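Local coordinates for T-lymphoma invasion and metastasis-inducing protein 2 (Mus musculus, PDB 3A8P), which activates the small GTPase Rac1 as a guanine nucleotide exchange factor, linking laminin signals to neurite growth, this chain being its protein- and membrane-binding PHCCEx domain, at residues Pro21-Gln26 against Leu31-Arg36; Lys141-Ser146 against Phe196-Tyr201. All coordinates share one frame; numbering follows the deposited sequence.

Contact 1 (Pro21-Gln26 against Leu31-Arg36); sequences PLVTLQ and LELVAR
Thr24 and Glu32 form an antiparallel hydrogen-bonded pair: Thr24 N donates to Glu32 O at 3.0 Å, and Glu32 N donates to Thr24 O at the same distance. A third bond, Val34 N to Leu22 O at 3.0 Å, extends the ladder to where the second strand has given way to loop; there Val34 sets CG1 against Pro21 CG at 4.1 Å. Val23 with Leu33 and Leu25 with Leu31 are non-hydrogen-bonded pairs, their branched apolar side chains sharing one face. Val23 CG2 meets Leu33 CD2 at 4.0 Å, and Leu25 CD1 touches Leu31 CD2 at 3.9 Å. On the other face Thr24 lays its methyl CG2 alongside Glu32 CG, 3.9 Å away, while OG1, anti to the backbone N (chi1 -174°), hydrogen-bonds to Asp100. Beta-branched Val23 and Thr24 suit an extended strand. Gln26, bent at chi2, carries its amide across the Glu32 carboxylate; these groups are modelled so close that their exact placement is doubtful. An alanine at Gln26 has no amide to lie across that carboxylate, which would probably be left freer to turn. Backbone hydrogen bonds of Leu22 and Val23 to Val101 join the hairpin to strand 101-105, with a classic beta bulge where both face that one residue. Helix 222-231 packs on Leu31 and Leu33, and helix 236-245 on Leu25 and Leu31, so C-terminal helices meet the PH sheet on its leucine-rich face.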
loop_
_atom_site.group_PDB
_atom_site.type_symbol
_atom_site.label_atom_id
_atom_site.label_comp_id
_atom_site.label_asym_id
_atom_site.label_seq_id
_atom_site.Cartn_x
_atom_site.Cartn_y
_atom_site.Cartn_z
ATOM N N PRO A 21 3.005 -1.568 -15.268
ATOM C CA PRO A 21 2.003 -2.140 -14.368
ATOM C C PRO A 21 2.527 -3.507 -13.938
ATOM O O PRO A 21 3.116 -4.229 -14.748
ATOM C CB PRO A 21 0.761 -2.222 -15.252
ATOM C CG PRO A 21 1.339 -2.469 -16.611
ATOM C CD PRO A 21 2.502 -1.509 -16.653
ATOM N N LEU A 22 2.326 -3.859 -12.671
ATOM C CA LEU A 22 2.832 -5.127 -12.154
ATOM C C LEU A 22 1.777 -6.114 -11.660
ATOM O O LEU A 22 1.818 -7.298 -11.997
ATOM C CB LEU A 22 3.830 -4.852 -11.021
ATOM C CG LEU A 22 4.528 -6.055 -10.390
ATOM C CD1 LEU A 22 5.331 -6.788 -11.453
ATOM C CD2 LEU A 22 5.437 -5.591 -9.262
ATOM N N VAL A 23 0.849 -5.633 -10.847
ATOM C CA VAL A 23 -0.190 -6.486 -10.296
ATOM C C VAL A 23 -1.555 -5.830 -10.435
ATOM O O VAL A 23 -1.676 -4.605 -10.357
ATOM C CB VAL A 23 0.058 -6.766 -8.789
ATOM C CG1 VAL A 23 -1.078 -7.603 -8.218
ATOM C CG2 VAL A 23 1.394 -7.484 -8.597
ATOM N N THR A 24 -2.582 -6.650 -10.644
ATOM C CA THR A 24 -3.940 -6.143 -10.764
ATOM C C THR A 24 -4.927 -7.103 -10.102
ATOM O O THR A 24 -4.659 -8.294 -9.970
ATOM C CB THR A 24 -4.350 -5.942 -12.238
ATOM O OG1 THR A 24 -5.639 -5.320 -12.282
ATOM C CG2 THR A 24 -4.418 -7.279 -12.971
ATOM N N LEU A 25 -6.068 -6.567 -9.689
ATOM C CA LEU A 25 -7.104 -7.352 -9.030
ATOM C C LEU A 25 -8.135 -7.824 -10.052
ATOM O O LEU A 25 -8.916 -7.027 -10.572
ATOM C CB LEU A 25 -7.780 -6.497 -7.958
ATOM C CG LEU A 25 -8.825 -7.136 -7.046
ATOM C CD1 LEU A 25 -8.184 -8.247 -6.228
ATOM C CD2 LEU A 25 -9.406 -6.074 -6.131
ATOM N N GLN A 26 -8.132 -9.120 -10.341
ATOM C CA GLN A 26 -9.070 -9.688 -11.306
ATOM C C GLN A 26 -10.379 -10.141 -10.662
ATOM O O GLN A 26 -10.474 -10.243 -9.436
ATOM C CB GLN A 26 -8.423 -10.869 -12.030
ATOM C CG GLN A 26 -7.227 -10.480 -12.879
ATOM C CD GLN A 26 -7.570 -9.456 -13.949
ATOM O OE1 GLN A 26 -8.001 -8.344 -13.646
ATOM N NE2 GLN A 26 -7.378 -9.828 -15.210
ATOM N N LEU A 31 -5.537 -11.537 -6.864
ATOM C CA LEU A 31 -4.440 -10.795 -7.470
ATOM C C LEU A 31 -3.755 -11.620 -8.549
ATOM O O LEU A 31 -3.684 -12.841 -8.454
ATOM C CB LEU A 31 -3.405 -10.418 -6.408
ATOM C CG LEU A 31 -3.841 -9.542 -5.233
ATOM C CD1 LEU A 31 -2.672 -9.362 -4.276
ATOM C CD2 LEU A 31 -4.329 -8.195 -5.755
ATOM N N GLU A 32 -3.252 -10.950 -9.578
ATOM C CA GLU A 32 -2.538 -11.642 -10.639
ATOM C C GLU A 32 -1.547 -10.694 -11.298
ATOM O O GLU A 32 -1.770 -9.488 -11.348
ATOM C CB GLU A 32 -3.508 -12.186 -11.693
ATOM C CG GLU A 32 -3.969 -11.167 -12.717
ATOM C CD GLU A 32 -4.683 -11.810 -13.898
ATOM O OE1 GLU A 32 -5.112 -11.068 -14.808
ATOM O OE2 GLU A 32 -4.813 -13.057 -13.915
ATOM N N LEU A 33 -0.446 -11.243 -11.793
ATOM C CA LEU A 33 0.552 -10.426 -12.467
ATOM C C LEU A 33 -0.041 -9.946 -13.782
ATOM O O LEU A 33 -0.685 -10.717 -14.492
ATOM C CB LEU A 33 1.812 -11.240 -12.744
ATOM C CG LEU A 33 2.643 -11.631 -11.524
ATOM C CD1 LEU A 33 3.821 -12.489 -11.955
ATOM C CD2 LEU A 33 3.132 -10.370 -10.824
ATOM N N VAL A 34 0.157 -8.671 -14.099
ATOM C CA VAL A 34 -0.357 -8.119 -15.343
ATOM C C VAL A 34 0.388 -8.795 -16.488
ATOM O O VAL A 34 1.608 -8.950 -16.437
ATOM C CB VAL A 34 -0.134 -6.600 -15.418
ATOM C CG1 VAL A 34 -0.643 -6.065 -16.747
ATOM C CG2 VAL A 34 -0.842 -5.916 -14.261
ATOM N N ALA A 35 -0.351 -9.206 -17.512
ATOM C CA ALA A 35 0.249 -9.879 -18.656
ATOM C C ALA A 35 0.691 -8.901 -19.739
ATOM O O ALA A 35 0.029 -7.890 -19.978
ATOM C CB ALA A 35 -0.734 -10.885 -19.237
ATOM N N ARG A 36 1.816 -9.212 -20.383
ATOM C CA ARG A 36 2.361 -8.387 -21.460
ATOM C C ARG A 36 2.881 -7.038 -20.954
ATOM O O ARG A 36 3.021 -6.079 -21.712
ATOM C CB ARG A 36 1.289 -8.236 -22.566
ATOM C CG ARG A 36 0.962 -6.834 -23.092
ATOM C CD ARG A 36 0.111 -6.026 -22.114
ATOM N NE ARG A 36 -0.569 -4.899 -22.756
ATOM C CZ ARG A 36 0.044 -3.901 -23.389
ATOM N NH1 ARG A 36 -0.673 -2.926 -23.936
ATOM N NH2 ARG A 36 1.368 -3.873 -23.481
#

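Contact 2 (Lys141-Ser146 against Phe196-Tyr201); sequences KSQTRS and FRMRCY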
loop_
_atom_site.group_PDB
_atom_site.type_symbol
_atom_site.label_atom_id
_atom_site.label_comp_id
_atom_site.label_asym_id
_atom_site.label_seq_id
_atom_site.Cartn_x
_atom_site.Cartn_y
_atom_site.Cartn_z
ATOM N N LYS A 141 -0.778 11.335 13.557
ATOM C CA LYS A 141 -0.299 10.825 14.831
ATOM C C LYS A 141 -1.448 10.239 15.639
ATOM O O LYS A 141 -1.302 9.197 16.284
ATOM C CB LYS A 141 0.393 11.933 15.624
ATOM C CG LYS A 141 1.742 12.305 15.051
ATOM C CD LYS A 141 2.462 13.318 15.919
ATOM C CE LYS A 141 3.870 13.551 15.408
ATOM N NZ LYS A 141 4.603 14.543 16.240
ATOM N N SER A 142 -2.592 10.906 15.592
ATOM C CA SER A 142 -3.762 10.433 16.310
ATOM C C SER A 142 -4.157 9.067 15.743
ATOM O O SER A 142 -4.521 8.156 16.483
ATOM C CB SER A 142 -4.914 11.429 16.148
ATOM O OG SER A 142 -6.050 11.015 16.889
ATOM N N GLN A 143 -4.075 8.930 14.424
ATOM C CA GLN A 143 -4.410 7.676 13.769
ATOM C C GLN A 143 -3.476 6.542 14.193
ATOM O O GLN A 143 -3.937 5.446 14.509
ATOM C CB GLN A 143 -4.353 7.834 12.250
ATOM C CG GLN A 143 -5.539 8.556 11.646
ATOM C CD GLN A 143 -6.815 7.752 11.743
ATOM O OE1 GLN A 143 -7.408 7.636 12.812
ATOM N NE2 GLN A 143 -7.243 7.184 10.625
ATOM N N THR A 144 -2.170 6.803 14.202
ATOM C CA THR A 144 -1.209 5.772 14.582
ATOM C C THR A 144 -1.465 5.267 16.006
ATOM O O THR A 144 -1.345 4.072 16.277
ATOM C CB THR A 144 0.252 6.280 14.464
ATOM O OG1 THR A 144 0.473 7.344 15.396
ATOM C CG2 THR A 144 0.528 6.796 13.052
ATOM N N ARG A 145 -1.820 6.173 16.910
ATOM C CA ARG A 145 -2.103 5.786 18.293
ATOM C C ARG A 145 -3.324 4.872 18.324
ATOM O O ARG A 145 -3.329 3.841 18.995
ATOM C CB ARG A 145 -2.391 7.023 19.153
ATOM C CG ARG A 145 -1.223 7.987 19.311
ATOM C CD ARG A 145 -1.668 9.257 20.052
ATOM N NE ARG A 145 -1.608 10.450 19.204
ATOM C CZ ARG A 145 -2.492 11.444 19.250
ATOM N NH1 ARG A 145 -3.508 11.388 20.100
ATOM N NH2 ARG A 145 -2.363 12.493 18.444
ATOM N N SER A 146 -4.364 5.271 17.596
ATOM C CA SER A 146 -5.594 4.508 17.539
ATOM C C SER A 146 -5.367 3.115 16.952
ATOM O O SER A 146 -5.817 2.116 17.516
ATOM C CB SER A 146 -6.637 5.264 16.717
ATOM O OG SER A 146 -7.822 4.501 16.575
ATOM N N PHE A 196 1.388 1.330 8.870
ATOM C CA PHE A 196 2.563 1.550 8.030
ATOM C C PHE A 196 2.331 2.746 7.099
ATOM O O PHE A 196 3.194 3.617 6.949
ATOM C CB PHE A 196 2.856 0.300 7.197
ATOM C CG PHE A 196 4.132 0.385 6.402
ATOM C CD1 PHE A 196 5.364 0.169 7.011
ATOM C CD2 PHE A 196 4.099 0.675 5.042
ATOM C CE1 PHE A 196 6.549 0.239 6.274
ATOM C CE2 PHE A 196 5.276 0.749 4.297
ATOM C CZ PHE A 196 6.502 0.530 4.914
ATOM N N ARG A 197 1.156 2.771 6.476
ATOM C CA ARG A 197 0.786 3.832 5.554
ATOM C C ARG A 197 0.812 5.179 6.274
ATOM O O ARG A 197 1.364 6.154 5.754
ATOM C CB ARG A 197 -0.611 3.552 4.974
ATOM C CG ARG A 197 -1.051 4.497 3.864
ATOM C CD ARG A 197 -2.206 3.885 3.071
ATOM N NE ARG A 197 -3.421 3.727 3.870
ATOM C CZ ARG A 197 -4.392 4.634 3.949
ATOM N NH1 ARG A 197 -4.302 5.771 3.274
ATOM N NH2 ARG A 197 -5.456 4.407 4.707
ATOM N N MET A 198 0.238 5.226 7.474
ATOM C CA MET A 198 0.222 6.467 8.254
ATOM C C MET A 198 1.644 6.941 8.556
ATOM O O MET A 198 1.931 8.139 8.499
ATOM C CB MET A 198 -0.540 6.279 9.574
ATOM C CG MET A 198 -2.026 5.997 9.411
ATOM S SD MET A 198 -2.974 7.376 8.739
ATOM C CE MET A 198 -2.911 7.031 6.961
ATOM N N ARG A 199 2.536 6.007 8.873
ATOM C CA ARG A 199 3.915 6.374 9.169
ATOM C C ARG A 199 4.637 6.871 7.921
ATOM O O ARG A 199 5.503 7.748 8.011
ATOM C CB ARG A 199 4.655 5.192 9.787
ATOM C CG ARG A 199 4.325 5.020 11.260
ATOM C CD ARG A 199 4.770 3.682 11.779
ATOM N NE ARG A 199 4.617 3.597 13.229
ATOM C CZ ARG A 199 4.672 2.459 13.911
ATOM N NH1 ARG A 199 4.868 1.314 13.266
ATOM N NH2 ARG A 199 4.534 2.467 15.231
ATOM N N CYS A 200 4.278 6.319 6.763
ATOM C CA CYS A 200 4.881 6.749 5.507
ATOM C C CYS A 200 4.503 8.204 5.270
ATOM O O CYS A 200 5.350 9.018 4.901
ATOM C CB CYS A 200 4.382 5.904 4.332
ATOM S SG CYS A 200 5.071 4.235 4.202
ATOM N N TYR A 201 3.229 8.532 5.471
ATOM C CA TYR A 201 2.768 9.904 5.275
ATOM C C TYR A 201 3.496 10.837 6.246
ATOM O O TYR A 201 4.038 11.864 5.842
ATOM C CB TYR A 201 1.244 10.006 5.469
ATOM C CG TYR A 201 0.420 9.245 4.435
ATOM C CD1 TYR A 201 1.039 8.539 3.392
ATOM C CD2 TYR A 201 -0.973 9.218 4.506
ATOM C CE1 TYR A 201 0.292 7.827 2.454
ATOM C CE2 TYR A 201 -1.736 8.507 3.565
ATOM C CZ TYR A 201 -1.095 7.815 2.547
ATOM O OH TYR A 201 -1.832 7.111 1.618
#
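Met198 reaches from helix 171-206 to Gln143 and Thr144 on helix 136-165, and these three side chains make up the close part of a small contact. Thr144 CG2 rests against Met198 CB at 3.7 Å, while the thioether sulfur Met198 SD lies 3.8 Å from Gln143 CB. Bends at chi2 (-67°) and chi3 carry the methionine past the glutamine's aliphatic root, the two chains crossing at a slant; an unbranched, flexible residue suits such a passage. Leu140 and Leu147 of helix 136-165 also touch the buried Met198. The methyl at its end, Met198 CE, sits over the centre of the Arg197 guanidinium, 4.0 Å above its plane. That group is gripped at its edge too: Arg197 NH1 donates in plane to Tyr201 OH at 3.3 Å and forms a salt bridge with Asp76. Threonine fits its place by turning a methyl to the neighbouring helix and a hydroxyl to its own: Thr144 OG1, between the backbone N and the carbonyl carbon (chi1 64°), donates to Lys141 O at 2.7 Å. The same oxygen accepts from Arg145 N, and both donors come from one face of its carbonyl plane.

The side toward Arg199 is looser. This exposed residue only skirts Thr144: Arg199 CG comes no nearer than 4.6 Å, to Thr144 CG2, and a long charged chain is at home at such a solvent edge. Two successive helices running in opposite directions, with residues 171-198 predicted as coiled coil, make this an antiparallel helical hairpin, the coiled-coil part of the PHCCEx domain.

How the contacts relate
From the N terminus, the chain first closes contact 1, a local one: four residues separate 21-26 from 31-36, and the loop is that of a beta hairpin in the PH domain. The chain then runs through the rest of the PH sheet and helix 109-130 before contact 2 opens. Contact 2 closes a much longer, mostly helical loop of 49 residues between 141-146 and 196-201. The two lie in series, neither nested nor crossed. The centres of contact 1 and contact 2 are about 28 Å apart, on opposite sides of the chain's centre, and the two do not touch. Contact 1 ties two PH strands together; contact 2 joins the long helices that follow.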